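Local coordinates for protein methylxanthine N3-demethylase NdmB (Pseudomonas putida, PDB 6ICL) that removes the N3-methyl group of theobromine, and also of 3-methylxanthine, caffeine and theophylline, as a Rieske non-heme iron oxygenase in bacterial caffeine degradation, at residues 185-195 with 248-258. Sequence-based numbering, arbitrary orientation.
Sequences AERRWENFTDF and FTYRCTMPYSV
W189, on the face of helix 185-192 turned to the strands, sends its indole edge onto the end of the turn between antiparallel strands 246-253 and 257-264 and the start of the latter, a helix-on-sheet contact within the oxygenase's C-terminal catalytic domain. The evidence is a hydrogen bond from W189 NE1 to S257 O of 2.9 Å, with an N-H...O angle of 158°. The acceptor lies close to the indole plane, whereas the donor stands well above the carbonyl plane, so the bond does not use a lone pair. With CG anti to the backbone N (chi1 -167°), the indole projects from the helix toward the sheet. V258 CG2 comes within 3.5 Å of T193 CG2, which itself lies over one indole face, while V258 CG1 meets the ring edge of F192 at CD2.

At the helix start, A185 CB sits over the Y256 ring, 3.5 Å from its centroid and nearly along the normal, a CH-pi contact. P255 CB, following a cis peptide bond, covers the opposite face, so the ring is held between A185 and P255, which probably limits its tilt. Y256 OH donates to E186 OE1, though the modelled separation is too short to be trusted in detail.

Beyond the helix, the edge of F195 points at the face of F248, centroids 5.1 Å apart and planes at 68°, a T-shaped pair. Beside it, a water molecule joins the end of the helix to the strand: it donates to F192 O at 2.7 Å and hydrogen-bonds Y250 OH at 2.8 Å. Farther out, the F192 side chain is about 7 Å from the bound iron ion, and in the second shell D194 OD2 is hydrogen-bonded to ND1 of H197, one of the iron ligands.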
loop_
_atom_site.group_PDB
_atom_site.type_symbol
_atom_site.label_atom_id
_atom_site.label_comp_id
_atom_site.label_asym_id
_atom_site.label_seq_id
_atom_site.Cartn_x
_atom_site.Cartn_y
_atom_site.Cartn_z
ATOM N N ALA A 185 0.991 26.637 -15.952
ATOM C CA ALA A 185 1.876 26.614 -17.118
ATOM C C ALA A 185 2.811 27.828 -17.192
ATOM O O ALA A 185 3.932 27.709 -17.713
ATOM C CB ALA A 185 1.039 26.513 -18.397
ATOM N N GLU A 186 2.390 28.997 -16.690
ATOM C CA GLU A 186 3.301 30.155 -16.697
ATOM C C GLU A 186 4.556 29.881 -15.879
ATOM O O GLU A 186 5.660 30.263 -16.279
ATOM C CB GLU A 186 2.603 31.418 -16.165
ATOM C CG GLU A 186 1.491 31.973 -17.051
ATOM C CD GLU A 186 0.162 31.225 -16.860
ATOM O OE1 GLU A 186 -0.748 31.387 -17.708
ATOM O OE2 GLU A 186 0.026 30.477 -15.862
ATOM N N ARG A 187 4.411 29.226 -14.718
ATOM C CA ARG A 187 5.582 28.934 -13.896
ATOM C C ARG A 187 6.530 27.997 -14.616
ATOM O O ARG A 187 7.761 28.090 -14.450
ATOM C CB ARG A 187 5.175 28.305 -12.563
ATOM C CG ARG A 187 4.218 29.109 -11.719
ATOM C CD ARG A 187 4.939 30.175 -10.980
ATOM N NE ARG A 187 4.128 30.744 -9.908
ATOM C CZ ARG A 187 4.460 31.868 -9.286
ATOM N NH1 ARG A 187 5.567 32.500 -9.661
ATOM N NH2 ARG A 187 3.690 32.365 -8.322
ATOM N N ARG A 188 5.981 27.044 -15.372
ATOM C CA ARG A 188 6.845 26.118 -16.108
ATOM C C ARG A 188 7.618 26.842 -17.211
ATOM O O ARG A 188 8.813 26.596 -17.407
ATOM C CB ARG A 188 6.024 24.971 -16.698
ATOM C CG ARG A 188 6.807 23.659 -16.789
ATOM C CD ARG A 188 7.612 23.633 -18.048
ATOM N NE ARG A 188 8.693 22.648 -18.036
ATOM C CZ ARG A 188 9.897 22.861 -17.514
ATOM N NH1 ARG A 188 10.184 24.019 -16.924
ATOM N NH2 ARG A 188 10.814 21.911 -17.572
ATOM N N TRP A 189 6.944 27.722 -17.950
ATOM C CA TRP A 189 7.605 28.485 -19.004
ATOM C C TRP A 189 8.726 29.354 -18.436
ATOM O O TRP A 189 9.864 29.324 -18.925
ATOM C CB TRP A 189 6.567 29.339 -19.737
ATOM C CG TRP A 189 7.073 29.919 -21.009
ATOM C CD1 TRP A 189 6.916 29.406 -22.259
ATOM C CD2 TRP A 189 7.820 31.135 -21.162
ATOM N NE1 TRP A 189 7.508 30.233 -23.189
ATOM C CE2 TRP A 189 8.073 31.300 -22.539
ATOM C CE3 TRP A 189 8.296 32.103 -20.267
ATOM C CZ2 TRP A 189 8.792 32.393 -23.050
ATOM C CZ3 TRP A 189 9.011 33.205 -20.785
ATOM C CH2 TRP A 189 9.246 33.331 -22.155
ATOM N N GLU A 190 8.434 30.114 -17.377
ATOM C CA GLU A 190 9.467 30.973 -16.800
ATOM C C GLU A 190 10.630 30.166 -16.257
ATOM O O GLU A 190 11.775 30.627 -16.294
ATOM C CB GLU A 190 8.889 31.842 -15.692
ATOM C CG GLU A 190 7.832 32.799 -16.199
ATOM C CD GLU A 190 7.418 33.780 -15.127
ATOM O OE1 GLU A 190 7.802 33.573 -13.960
ATOM O OE2 GLU A 190 6.702 34.744 -15.448
ATOM N N ASN A 191 10.368 28.966 -15.747
ATOM C CA ASN A 191 11.473 28.110 -15.329
ATOM C C ASN A 191 12.351 27.719 -16.513
ATOM O O ASN A 191 13.578 27.661 -16.391
ATOM C CB ASN A 191 10.934 26.858 -14.637
ATOM C CG ASN A 191 12.030 25.858 -14.306
ATOM O OD1 ASN A 191 12.019 24.732 -14.792
ATOM N ND2 ASN A 191 12.983 26.271 -13.491
ATOM N N PHE A 192 11.738 27.429 -17.669
ATOM C CA PHE A 192 12.512 26.882 -18.786
ATOM C C PHE A 192 13.407 27.943 -19.431
ATOM O O PHE A 192 14.471 27.613 -19.973
ATOM C CB PHE A 192 11.569 26.277 -19.827
ATOM C CG PHE A 192 12.249 25.346 -20.806
ATOM C CD1 PHE A 192 12.405 23.998 -20.511
ATOM C CD2 PHE A 192 12.695 25.811 -22.043
ATOM C CE1 PHE A 192 13.020 23.125 -21.407
ATOM C CE2 PHE A 192 13.309 24.937 -22.962
ATOM C CZ PHE A 192 13.459 23.584 -22.637
ATOM N N THR A 193 12.999 29.209 -19.382
ATOM C CA THR A 193 13.704 30.290 -20.056
ATOM C C THR A 193 14.622 31.067 -19.112
ATOM O O THR A 193 15.003 32.197 -19.424
ATOM C CB THR A 193 12.702 31.248 -20.711
ATOM O OG1 THR A 193 11.832 31.781 -19.712
ATOM C CG2 THR A 193 11.855 30.543 -21.789
ATOM N N ASP A 194 14.978 30.499 -17.967
ATOM C CA ASP A 194 15.755 31.206 -16.958
ATOM C C ASP A 194 17.067 30.483 -16.693
ATOM O O ASP A 194 17.072 29.265 -16.475
ATOM C CB ASP A 194 14.971 31.331 -15.652
ATOM C CG ASP A 194 15.833 31.829 -14.516
ATOM O OD1 ASP A 194 16.193 33.018 -14.561
ATOM O OD2 ASP A 194 16.169 31.048 -13.593
ATOM N N PHE A 195 18.176 31.236 -16.685
ATOM C CA PHE A 195 19.488 30.681 -16.355
ATOM C C PHE A 195 19.936 30.981 -14.937
ATOM O O PHE A 195 20.786 30.256 -14.403
ATOM C CB PHE A 195 20.564 31.227 -17.307
ATOM C CG PHE A 195 20.676 30.477 -18.594
ATOM C CD1 PHE A 195 21.520 29.388 -18.699
ATOM C CD2 PHE A 195 19.949 30.863 -19.700
ATOM C CE1 PHE A 195 21.630 28.687 -19.893
ATOM C CE2 PHE A 195 20.053 30.166 -20.899
ATOM C CZ PHE A 195 20.901 29.075 -20.990
ATOM N N PHE A 248 22.322 30.742 -27.635
ATOM C CA PHE A 248 20.995 30.277 -27.245
ATOM C C PHE A 248 19.969 31.167 -27.931
ATOM O O PHE A 248 19.812 32.340 -27.572
ATOM C CB PHE A 248 20.843 30.300 -25.726
ATOM C CG PHE A 248 21.884 29.476 -25.009
ATOM C CD1 PHE A 248 23.110 30.035 -24.647
ATOM C CD2 PHE A 248 21.647 28.142 -24.716
ATOM C CE1 PHE A 248 24.078 29.273 -24.007
ATOM C CE2 PHE A 248 22.606 27.373 -24.079
ATOM C CZ PHE A 248 23.821 27.934 -23.720
ATOM N N THR A 249 19.279 30.616 -28.916
ATOM C CA THR A 249 18.333 31.362 -29.730
ATOM C C THR A 249 16.932 30.839 -29.443
ATOM O O THR A 249 16.630 29.675 -29.729
ATOM C CB THR A 249 18.685 31.215 -31.211
ATOM O OG1 THR A 249 20.073 31.533 -31.400
ATOM C CG2 THR A 249 17.842 32.135 -32.049
ATOM N N TYR A 250 16.076 31.702 -28.901
ATOM C CA TYR A 250 14.740 31.322 -28.463
ATOM C C TYR A 250 13.693 31.860 -29.418
ATOM O O TYR A 250 13.653 33.064 -29.691
ATOM C CB TYR A 250 14.435 31.848 -27.064
ATOM C CG TYR A 250 15.302 31.276 -25.971
ATOM C CD1 TYR A 250 16.589 31.753 -25.772
ATOM C CD2 TYR A 250 14.813 30.293 -25.104
ATOM C CE1 TYR A 250 17.380 31.275 -24.772
ATOM C CE2 TYR A 250 15.607 29.786 -24.095
ATOM C CZ TYR A 250 16.901 30.289 -23.933
ATOM O OH TYR A 250 17.739 29.818 -22.949
ATOM N N ARG A 251 12.827 30.966 -29.894
ATOM C CA ARG A 251 11.569 31.337 -30.518
ATOM C C ARG A 251 10.467 30.681 -29.707
ATOM O O ARG A 251 10.439 29.451 -29.573
ATOM C CB ARG A 251 11.517 30.902 -31.982
ATOM C CG ARG A 251 12.534 31.631 -32.872
ATOM C CD ARG A 251 12.375 31.202 -34.327
ATOM N NE ARG A 251 10.999 31.366 -34.802
ATOM C CZ ARG A 251 10.623 31.114 -36.051
ATOM N NH1 ARG A 251 11.528 30.694 -36.923
ATOM N NH2 ARG A 251 9.363 31.291 -36.436
ATOM N N CYS A 252 9.573 31.496 -29.159
ATOM C CA CYS A 252 8.666 31.079 -28.094
ATOM C C CYS A 252 7.245 31.409 -28.503
ATOM O O CYS A 252 6.780 32.513 -28.199
ATOM C CB CYS A 252 9.030 31.782 -26.782
ATOM S SG CYS A 252 10.631 31.335 -26.113
ATOM N N THR A 253 6.549 30.472 -29.156
ATOM C CA THR A 253 5.163 30.752 -29.492
ATOM C C THR A 253 4.361 30.924 -28.214
ATOM O O THR A 253 4.442 30.093 -27.298
ATOM C CB THR A 253 4.548 29.641 -30.339
ATOM O OG1 THR A 253 5.393 29.340 -31.449
ATOM C CG2 THR A 253 3.218 30.074 -30.861
ATOM N N MET A 254 3.601 32.011 -28.147
ATOM C CA MET A 254 2.730 32.261 -27.011
ATOM C C MET A 254 1.522 31.319 -27.032
ATOM O O MET A 254 1.027 30.954 -28.102
ATOM C CB MET A 254 2.281 33.713 -27.019
ATOM C CG MET A 254 3.449 34.694 -26.884
ATOM S SD MET A 254 4.155 34.717 -25.222
ATOM C CE MET A 254 2.811 35.523 -24.348
ATOM N N PRO A 255 1.009 30.948 -25.846
ATOM C CA PRO A 255 1.400 31.448 -24.531
ATOM C C PRO A 255 2.420 30.608 -23.797
ATOM O O PRO A 255 2.898 31.087 -22.788
ATOM C CB PRO A 255 0.083 31.454 -23.755
ATOM C CG PRO A 255 -0.966 30.814 -24.689
ATOM C CD PRO A 255 -0.197 30.113 -25.753
ATOM N N TYR A 256 2.806 29.423 -24.298
ATOM C CA TYR A 256 3.529 28.508 -23.412
ATOM C C TYR A 256 4.601 27.662 -24.092
ATOM O O TYR A 256 4.985 26.628 -23.530
ATOM C CB TYR A 256 2.546 27.531 -22.737
ATOM C CG TYR A 256 1.473 28.153 -21.872
ATOM C CD1 TYR A 256 1.807 28.966 -20.786
ATOM C CD2 TYR A 256 0.130 27.896 -22.109
ATOM C CE1 TYR A 256 0.833 29.527 -19.977
ATOM C CE2 TYR A 256 -0.850 28.452 -21.295
ATOM C CZ TYR A 256 -0.485 29.262 -20.228
ATOM O OH TYR A 256 -1.448 29.821 -19.409
ATOM N N SER A 257 5.102 28.039 -25.262
ATOM C CA SER A 257 6.088 27.213 -25.932
ATOM C C SER A 257 7.466 27.858 -25.905
ATOM O O SER A 257 7.610 29.087 -25.822
ATOM C CB SER A 257 5.676 26.937 -27.377
ATOM O OG SER A 257 4.367 26.404 -27.395
ATOM N N VAL A 258 8.485 27.006 -25.982
ATOM C CA VAL A 258 9.883 27.434 -26.074
ATOM C C VAL A 258 10.586 26.538 -27.079
ATOM O O VAL A 258 10.632 25.317 -26.900
ATOM C CB VAL A 258 10.640 27.367 -24.733
ATOM C CG1 VAL A 258 12.110 27.821 -24.944
ATOM C CG2 VAL A 258 9.972 28.210 -23.683
HETATM O O HOH W 1 16.828 27.797 -21.295
#